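Local coordinates for phosphoribosylglycinamide synthetase (Anaerococcus prevotii, PDB 4DIM), which probably binds ATP and a metal ion and acts as a ligase of the ATP-grasp kind, its exact substrates unconfirmed, at residues I330-I341 with F356-F367. Sequence-based numbering, arbitrary orientation.
Sequences IETEKSGILKEI and FFKEENDEIKKF
Ile-330 lays its CG2 methyl over one face of the Phe-367 ring, 3.7 Å from the centroid and offset toward the rim. Next to this contact, Phe-367 N donates a hydrogen bond to the carbonyl O of Glu-331 (2.7 Å). Phe-367 holds its CG anti to the backbone N (chi1 -165°), which sets a ring face against the Ile-330 methyl. Replacing this ring by an alanine is likely to leave the Ile-330 methyl without its aromatic partner and to open a gap beside Tyr-218 and Val-226.

The apolar packing continues along the face that carries Leu-338 and Ile-364. Ile-364 CD1 rests 3.9 Å from Leu-338 CB, its CG2 branch meets the aliphatic start of Glu-331, and Leu-338 CD2 lies against the backbone of Glu-359 and the CB of Lys-358. Farther on, Ile-341 CG2 sits over a face of the Phe-356 ring, 16° off the ring normal.

Between segments 330-341 and 356-367 runs a short antiparallel pairing: Gly-336 and Ile-364 form a hydrogen-bonded pair, Leu-338 N donates to Asp-362 O, and Asn-361 N reaches Leu-338 O at the type II turn 359-362.

The solvent side is looser. Lys-366 N bonds Ser-335 OG (3.1 Å), whereas Lys-366 NZ makes weak bonds, to Thr-332 O and, within a salt bridge, to Glu-333 OE1. Ile-337 and Glu-363 occupy the exposed face of the pairing.

Strand 336-343 is the middle of a small antiparallel sheet, flanked by 363-364 and 398-402; Lys-339 and Glu-340 form a classic bulge opposite Ile-401, while Phe-367 packs against strands 206-219 and 223-230 of the large sheet.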
loop_
_atom_site.group_PDB
_atom_site.type_symbol
_atom_site.label_atom_id
_atom_site.label_comp_id
_atom_site.label_asym_id
_atom_site.label_seq_id
_atom_site.Cartn_x
_atom_site.Cartn_y
_atom_site.Cartn_z
ATOM N N ILE A 330 18.206 3.893 -6.138
ATOM C CA ILE A 330 17.880 4.134 -7.547
ATOM C C ILE A 330 19.055 4.762 -8.279
ATOM O O ILE A 330 19.973 5.294 -7.641
ATOM C CB ILE A 330 16.610 5.031 -7.657
ATOM C CG1 ILE A 330 16.812 6.409 -6.988
ATOM C CG2 ILE A 330 15.381 4.320 -7.057
ATOM C CD1 ILE A 330 15.945 7.426 -7.489
ATOM N N GLU A 331 19.030 4.685 -9.623
ATOM C CA GLU A 331 20.039 5.317 -10.492
ATOM C C GLU A 331 19.316 6.342 -11.352
ATOM O O GLU A 331 18.302 6.016 -11.962
ATOM C CB GLU A 331 20.798 4.285 -11.342
ATOM C CG GLU A 331 21.838 4.899 -12.268
ATOM C CD GLU A 331 22.952 5.683 -11.603
ATOM O OE1 GLU A 331 23.704 5.083 -10.800
ATOM O OE2 GLU A 331 23.106 6.884 -11.922
ATOM N N THR A 332 19.820 7.581 -11.380
ATOM C CA THR A 332 19.161 8.693 -12.078
ATOM C C THR A 332 19.916 9.282 -13.271
ATOM O O THR A 332 19.271 9.920 -14.097
ATOM C CB THR A 332 18.924 9.801 -11.064
ATOM O OG1 THR A 332 20.122 9.936 -10.289
ATOM C CG2 THR A 332 17.726 9.495 -10.149
ATOM N N GLU A 333 21.247 9.127 -13.355
ATOM C CA GLU A 333 22.020 9.682 -14.470
ATOM C C GLU A 333 22.996 8.634 -15.047
ATOM O O GLU A 333 24.089 8.988 -15.494
ATOM C CB GLU A 333 22.759 10.950 -14.002
ATOM C CG GLU A 333 21.882 12.198 -13.945
ATOM C CD GLU A 333 21.651 12.877 -15.283
ATOM O OE1 GLU A 333 20.488 12.889 -15.751
ATOM O OE2 GLU A 333 22.632 13.400 -15.864
ATOM N N LYS A 334 22.585 7.356 -15.102
ATOM C CA LYS A 334 23.439 6.307 -15.675
ATOM C C LYS A 334 22.643 5.040 -16.034
ATOM O O LYS A 334 21.708 4.646 -15.329
ATOM C CB LYS A 334 24.607 5.934 -14.728
ATOM C CG LYS A 334 25.862 5.552 -15.496
ATOM C CD LYS A 334 27.099 5.416 -14.620
ATOM C CE LYS A 334 28.336 5.236 -15.485
ATOM N NZ LYS A 334 29.592 5.226 -14.688
ATOM N N SER A 335 23.016 4.421 -17.161
ATOM C CA SER A 335 22.401 3.184 -17.639
ATOM C C SER A 335 23.497 2.238 -18.081
ATOM O O SER A 335 24.553 2.688 -18.532
ATOM C CB SER A 335 21.429 3.465 -18.787
ATOM O OG SER A 335 20.234 4.086 -18.346
ATOM N N GLY A 336 23.265 0.948 -17.937
ATOM C CA GLY A 336 24.258 -0.024 -18.347
ATOM C C GLY A 336 23.993 -1.411 -17.839
ATOM O O GLY A 336 22.946 -1.675 -17.248
ATOM N N ILE A 337 24.947 -2.310 -18.103
ATOM C CA ILE A 337 24.867 -3.709 -17.697
ATOM C C ILE A 337 25.761 -3.834 -16.465
ATOM O O ILE A 337 26.926 -3.435 -16.502
ATOM C CB ILE A 337 25.245 -4.691 -18.857
ATOM C CG1 ILE A 337 24.500 -4.347 -20.186
ATOM C CG2 ILE A 337 24.944 -6.132 -18.453
ATOM C CD1 ILE A 337 25.450 -3.964 -21.395
ATOM N N LEU A 338 25.198 -4.372 -15.372
ATOM C CA LEU A 338 25.883 -4.482 -14.085
ATOM C C LEU A 338 26.994 -5.521 -14.065
ATOM O O LEU A 338 26.837 -6.597 -14.632
ATOM C CB LEU A 338 24.849 -4.841 -12.998
ATOM C CG LEU A 338 25.337 -4.864 -11.539
ATOM C CD1 LEU A 338 25.694 -3.485 -11.069
ATOM C CD2 LEU A 338 24.278 -5.425 -10.624
ATOM N N LYS A 339 28.102 -5.186 -13.359
ATOM C CA LYS A 339 29.246 -6.062 -13.091
ATOM C C LYS A 339 29.112 -6.522 -11.642
ATOM O O LYS A 339 28.977 -7.716 -11.375
ATOM C CB LYS A 339 30.578 -5.319 -13.341
ATOM C CG LYS A 339 31.847 -6.105 -12.978
ATOM C CD LYS A 339 33.118 -5.291 -13.277
ATOM C CE LYS A 339 34.053 -5.146 -12.092
ATOM N NZ LYS A 339 35.180 -4.203 -12.375
ATOM N N GLU A 340 29.097 -5.555 -10.708
ATOM C CA GLU A 340 28.943 -5.830 -9.273
ATOM C C GLU A 340 28.582 -4.573 -8.470
ATOM O O GLU A 340 28.942 -3.463 -8.867
ATOM C CB GLU A 340 30.236 -6.445 -8.676
ATOM C CG GLU A 340 31.475 -5.558 -8.774
ATOM C CD GLU A 340 32.726 -6.159 -8.165
ATOM O OE1 GLU A 340 32.608 -6.881 -7.146
ATOM O OE2 GLU A 340 33.833 -5.843 -8.661
ATOM N N ILE A 341 27.941 -4.776 -7.300
ATOM C CA ILE A 341 27.581 -3.713 -6.366
ATOM C C ILE A 341 28.497 -3.831 -5.157
ATOM O O ILE A 341 28.436 -4.838 -4.449
ATOM C CB ILE A 341 26.103 -3.755 -5.962
ATOM C CG1 ILE A 341 25.217 -3.708 -7.217
ATOM C CG2 ILE A 341 25.801 -2.584 -5.035
ATOM C CD1 ILE A 341 23.775 -4.133 -7.052
ATOM N N PHE A 356 20.095 -5.943 -2.314
ATOM C CA PHE A 356 20.198 -5.594 -3.720
ATOM C C PHE A 356 19.322 -6.545 -4.526
ATOM O O PHE A 356 19.218 -7.737 -4.212
ATOM C CB PHE A 356 21.654 -5.625 -4.185
ATOM C CG PHE A 356 22.494 -4.652 -3.392
ATOM C CD1 PHE A 356 22.302 -3.279 -3.519
ATOM C CD2 PHE A 356 23.361 -5.104 -2.403
ATOM C CE1 PHE A 356 22.997 -2.388 -2.702
ATOM C CE2 PHE A 356 24.032 -4.213 -1.579
ATOM C CZ PHE A 356 23.868 -2.862 -1.753
ATOM N N PHE A 357 18.633 -5.974 -5.523
ATOM C CA PHE A 357 17.752 -6.682 -6.448
ATOM C C PHE A 357 18.456 -7.044 -7.765
ATOM O O PHE A 357 18.021 -7.990 -8.408
ATOM C CB PHE A 357 16.520 -5.820 -6.775
ATOM C CG PHE A 357 15.789 -5.222 -5.591
ATOM C CD1 PHE A 357 15.570 -5.964 -4.440
ATOM C CD2 PHE A 357 15.225 -3.955 -5.674
ATOM C CE1 PHE A 357 14.883 -5.420 -3.375
ATOM C CE2 PHE A 357 14.540 -3.415 -4.612
ATOM C CZ PHE A 357 14.402 -4.135 -3.458
ATOM N N LYS A 358 19.496 -6.293 -8.192
ATOM C CA LYS A 358 20.190 -6.576 -9.453
ATOM C C LYS A 358 21.481 -7.395 -9.206
ATOM O O LYS A 358 22.024 -7.413 -8.097
ATOM C CB LYS A 358 20.476 -5.266 -10.220
ATOM C CG LYS A 358 19.231 -4.373 -10.426
ATOM C CD LYS A 358 18.143 -5.042 -11.288
ATOM C CE LYS A 358 16.903 -4.205 -11.524
ATOM N NZ LYS A 358 17.150 -3.033 -12.407
ATOM N N GLU A 359 21.908 -8.133 -10.235
ATOM C CA GLU A 359 23.080 -9.026 -10.205
ATOM C C GLU A 359 23.871 -8.941 -11.520
ATOM O O GLU A 359 23.356 -8.400 -12.501
ATOM C CB GLU A 359 22.638 -10.483 -9.938
ATOM C CG GLU A 359 21.663 -11.077 -10.954
ATOM C CD GLU A 359 21.066 -12.429 -10.579
ATOM O OE1 GLU A 359 20.460 -12.528 -9.486
ATOM O OE2 GLU A 359 21.154 -13.370 -11.406
ATOM N N GLU A 360 25.125 -9.466 -11.542
ATOM C CA GLU A 360 25.979 -9.445 -12.742
ATOM C C GLU A 360 25.166 -9.820 -13.993
ATOM O O GLU A 360 24.377 -10.765 -13.958
ATOM C CB GLU A 360 27.221 -10.363 -12.604
ATOM C CG GLU A 360 28.221 -10.211 -13.762
ATOM C CD GLU A 360 29.713 -10.376 -13.491
ATOM O OE1 GLU A 360 30.455 -10.706 -14.449
ATOM O OE2 GLU A 360 30.152 -10.114 -12.347
ATOM N N ASN A 361 25.317 -9.011 -15.056
ATOM C CA ASN A 361 24.635 -9.133 -16.343
ATOM C C ASN A 361 23.167 -8.625 -16.288
ATOM O O ASN A 361 22.452 -8.795 -17.276
ATOM C CB ASN A 361 24.700 -10.555 -16.924
ATOM C CG ASN A 361 26.096 -11.131 -16.965
ATOM O OD1 ASN A 361 27.098 -10.416 -17.121
ATOM N ND2 ASN A 361 26.188 -12.447 -16.851
ATOM N N ASP A 362 22.735 -7.936 -15.199
ATOM C CA ASP A 362 21.400 -7.327 -15.181
ATOM C C ASP A 362 21.531 -5.896 -15.646
ATOM O O ASP A 362 22.585 -5.274 -15.478
ATOM C CB ASP A 362 20.708 -7.383 -13.813
ATOM C CG ASP A 362 20.102 -8.730 -13.473
ATOM O OD1 ASP A 362 19.173 -8.766 -12.634
ATOM O OD2 ASP A 362 20.538 -9.750 -14.068
ATOM N N GLU A 363 20.451 -5.378 -16.236
ATOM C CA GLU A 363 20.432 -4.027 -16.760
ATOM C C GLU A 363 20.053 -3.042 -15.687
ATOM O O GLU A 363 19.097 -3.258 -14.944
ATOM C CB GLU A 363 19.459 -3.898 -17.936
ATOM C CG GLU A 363 19.648 -2.607 -18.716
ATOM C CD GLU A 363 18.712 -2.464 -19.896
ATOM O OE1 GLU A 363 17.484 -2.625 -19.706
ATOM O OE2 GLU A 363 19.205 -2.175 -21.011
ATOM N N ILE A 364 20.808 -1.941 -15.642
ATOM C CA ILE A 364 20.600 -0.797 -14.770
ATOM C C ILE A 364 19.948 0.248 -15.661
ATOM O O ILE A 364 20.601 0.743 -16.587
ATOM C CB ILE A 364 21.947 -0.312 -14.149
ATOM C CG1 ILE A 364 22.720 -1.476 -13.469
ATOM C CG2 ILE A 364 21.707 0.863 -13.176
ATOM C CD1 ILE A 364 21.852 -2.336 -12.456
ATOM N N LYS A 365 18.648 0.518 -15.444
ATOM C CA LYS A 365 17.899 1.476 -16.250
ATOM C C LYS A 365 17.703 2.777 -15.485
ATOM O O LYS A 365 17.132 2.742 -14.399
ATOM C CB LYS A 365 16.521 0.901 -16.641
ATOM C CG LYS A 365 16.523 0.011 -17.874
ATOM C CD LYS A 365 15.166 -0.677 -18.093
ATOM C CE LYS A 365 14.035 0.241 -18.538
ATOM N NZ LYS A 365 12.780 0.030 -17.750
ATOM N N LYS A 366 18.126 3.926 -16.079
ATOM C CA LYS A 366 17.905 5.269 -15.524
ATOM C C LYS A 366 16.456 5.325 -15.026
ATOM O O LYS A 366 15.522 5.177 -15.816
ATOM C CB LYS A 366 18.184 6.345 -16.592
ATOM C CG LYS A 366 18.096 7.785 -16.089
ATOM C CD LYS A 366 17.166 8.636 -16.965
ATOM C CE LYS A 366 17.114 10.094 -16.564
ATOM N NZ LYS A 366 18.307 10.870 -17.025
ATOM N N PHE A 367 16.299 5.422 -13.706
ATOM C CA PHE A 367 15.034 5.334 -12.984
ATOM C C PHE A 367 13.879 6.117 -13.588
ATOM O O PHE A 367 13.949 7.334 -13.763
ATOM C CB PHE A 367 15.203 5.772 -11.531
ATOM C CG PHE A 367 14.050 5.382 -10.649
ATOM C CD1 PHE A 367 13.158 6.334 -10.188
ATOM C CD2 PHE A 367 13.880 4.067 -10.244
ATOM C CE1 PHE A 367 12.106 5.973 -9.350
ATOM C CE2 PHE A 367 12.834 3.712 -9.397
ATOM C CZ PHE A 367 11.944 4.664 -8.969
#